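Local coordinates for lactococcal prophage ps3 protein 05 (Staphylococcus epidermidis ATCC 12228, PDB 3G8W) that is a probable acetyltransferase of the GNAT family, expected to transfer an acetyl group from acetyl-coenzyme A to an acceptor not yet identified, at residues 98-103 against 134-139. Residues are numbered along the deposited sequence; the frame is centred on the assembly and turned at random.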
loop_
_atom_site.group_PDB
_atom_site.type_symbol
_atom_site.label_atom_id
_atom_site.label_comp_id
_atom_site.label_asym_id
_atom_site.label_seq_id
_atom_site.Cartn_x
_atom_site.Cartn_y
_atom_site.Cartn_z
ATOM N N VAL B 98 1.846 -17.359 -22.586
ATOM C CA VAL B 98 2.545 -16.089 -22.672
ATOM C C VAL B 98 2.594 -15.373 -21.325
ATOM O O VAL B 98 3.643 -14.877 -20.937
ATOM C CB VAL B 98 1.883 -15.180 -23.739
ATOM C CG1 VAL B 98 2.516 -13.813 -23.765
ATOM C CG2 VAL B 98 1.980 -15.832 -25.110
ATOM N N ASN B 99 1.464 -15.303 -20.623
ATOM C CA ASN B 99 1.418 -14.632 -19.325
ATOM C C ASN B 99 2.354 -15.328 -18.329
ATOM O O ASN B 99 3.117 -14.678 -17.627
ATOM C CB ASN B 99 -0.016 -14.585 -18.782
ATOM C CG ASN B 99 -0.223 -13.476 -17.749
ATOM O OD1 ASN B 99 0.086 -12.309 -17.984
ATOM N ND2 ASN B 99 -0.770 -13.837 -16.606
ATOM N N ARG B 100 2.299 -16.661 -18.287
ATOM C CA ARG B 100 3.177 -17.458 -17.435
ATOM C C ARG B 100 4.620 -17.081 -17.703
ATOM O O ARG B 100 5.406 -16.952 -16.780
ATOM C CB ARG B 100 2.948 -18.943 -17.645
ATOM C CG ARG B 100 3.835 -19.815 -16.839
ATOM C CD ARG B 100 3.475 -21.290 -16.981
ATOM N NE ARG B 100 2.045 -21.571 -16.801
ATOM C CZ ARG B 100 1.430 -21.736 -15.627
ATOM N NH1 ARG B 100 2.098 -21.656 -14.492
ATOM N NH2 ARG B 100 0.133 -21.980 -15.584
ATOM N N GLU B 101 4.970 -16.865 -18.959
ATOM C CA GLU B 101 6.331 -16.473 -19.275
ATOM C C GLU B 101 6.622 -15.059 -18.753
ATOM O O GLU B 101 7.714 -14.776 -18.248
ATOM C CB GLU B 101 6.561 -16.572 -20.772
ATOM C CG GLU B 101 7.977 -16.855 -21.169
ATOM C CD GLU B 101 8.119 -16.955 -22.683
ATOM O OE1 GLU B 101 8.912 -16.162 -23.268
ATOM O OE2 GLU B 101 7.421 -17.820 -23.294
ATOM N N LEU B 102 5.635 -14.177 -18.872
ATOM C CA LEU B 102 5.732 -12.825 -18.339
ATOM C C LEU B 102 5.923 -12.794 -16.797
ATOM O O LEU B 102 6.838 -12.115 -16.313
ATOM C CB LEU B 102 4.472 -12.053 -18.730
ATOM C CG LEU B 102 4.389 -10.547 -18.951
ATOM C CD1 LEU B 102 3.276 -10.033 -18.102
ATOM C CD2 LEU B 102 5.653 -9.808 -18.633
ATOM N N ILE B 103 5.075 -13.524 -16.042
ATOM C CA ILE B 103 5.143 -13.523 -14.567
ATOM C C ILE B 103 6.524 -13.988 -14.140
ATOM O O ILE B 103 7.154 -13.355 -13.297
ATOM C CB ILE B 103 3.981 -14.319 -13.861
ATOM C CG1 ILE B 103 2.631 -13.627 -14.074
ATOM C CG2 ILE B 103 4.204 -14.464 -12.357
ATOM C CD1 ILE B 103 2.699 -12.112 -14.147
ATOM N N SER B 134 -1.720 -19.192 -8.469
ATOM C CA SER B 134 -1.540 -20.203 -7.504
ATOM C C SER B 134 -0.619 -21.248 -8.125
ATOM O O SER B 134 0.278 -21.794 -7.479
ATOM C CB SER B 134 -2.899 -20.741 -7.205
ATOM O OG SER B 134 -2.754 -21.954 -6.585
ATOM N N SER B 135 -0.811 -21.478 -9.413
ATOM C CA SER B 135 -0.051 -22.485 -10.118
ATOM C C SER B 135 1.380 -22.003 -10.280
ATOM O O SER B 135 2.287 -22.793 -10.529
ATOM C CB SER B 135 -0.671 -22.738 -11.470
ATOM O OG SER B 135 -0.054 -21.947 -12.446
ATOM N N ILE B 136 1.585 -20.705 -10.127
ATOM C CA ILE B 136 2.922 -20.173 -10.189
ATOM C C ILE B 136 3.689 -20.357 -8.859
ATOM O O ILE B 136 4.913 -20.493 -8.862
ATOM C CB ILE B 136 2.897 -18.732 -10.713
ATOM C CG1 ILE B 136 2.780 -18.789 -12.227
ATOM C CG2 ILE B 136 4.118 -17.960 -10.300
ATOM C CD1 ILE B 136 2.171 -17.562 -12.792
ATOM N N GLY B 137 2.973 -20.413 -7.739
ATOM C CA GLY B 137 3.603 -20.695 -6.448
ATOM C C GLY B 137 3.179 -19.742 -5.344
ATOM O O GLY B 137 3.702 -19.800 -4.234
ATOM N N PHE B 138 2.217 -18.875 -5.663
ATOM C CA PHE B 138 1.644 -17.970 -4.708
ATOM C C PHE B 138 0.771 -18.753 -3.764
ATOM O O PHE B 138 0.254 -19.808 -4.112
ATOM C CB PHE B 138 0.824 -16.920 -5.424
ATOM C CG PHE B 138 1.638 -15.843 -6.088
ATOM C CD1 PHE B 138 1.641 -14.556 -5.578
ATOM C CD2 PHE B 138 2.355 -16.096 -7.250
ATOM C CE1 PHE B 138 2.365 -13.519 -6.225
ATOM C CE2 PHE B 138 3.090 -15.066 -7.916
ATOM C CZ PHE B 138 3.091 -13.788 -7.409
ATOM N N GLU B 139 0.638 -18.259 -2.547
ATOM C CA GLU B 139 -0.104 -18.960 -1.501
ATOM C C GLU B 139 -0.921 -17.947 -0.764
ATOM O O GLU B 139 -0.663 -16.768 -0.868
ATOM C CB GLU B 139 0.840 -19.669 -0.559
ATOM C CG GLU B 139 1.520 -20.851 -1.192
ATOM C CD GLU B 139 2.441 -21.597 -0.245
ATOM O OE1 GLU B 139 2.541 -22.837 -0.381
ATOM O OE2 GLU B 139 3.059 -20.959 0.639
#
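Arg100 reaches Ser135 by running extended through chi1 and chi2 and then bending at chi3 (-49°), a turn that lays its guanidinium beside the end of helix 127-136. In this GNAT fold helix 96-112 and helix 127-136, joined in the chain through strand 117-123, meet where the second of them ends, and the pair illustrates how a polar grip and an apolar contact can sit side by side at a helix terminus. The polar part is an end-on grip: NH1 and NH2 of Arg100 both donate to Ser135 OG, which sits almost in the guanidinium plane, the NH1 bond being the straighter at 154°. The same hydroxyl also bonds to the carbonyl O of Phe132, one turn back, so that the oxygen takes part in three hydrogen bonds. Farther in, the side chains of Ile103 and Ile136 cross at about a right angle, with Phe132 and Phe133 also against Ile103. Immediately after Ile136 the helix stops in a Schellman motif at Gly137, whose phi is positive, and the chain passes through Phe138, packed on Tyr162, into strand 139-150. Ile136 touches both partners: its CG1 lies near Arg100 NH1, and Ile136 CD1 meets Ile103 CG2 at 3.7 Å.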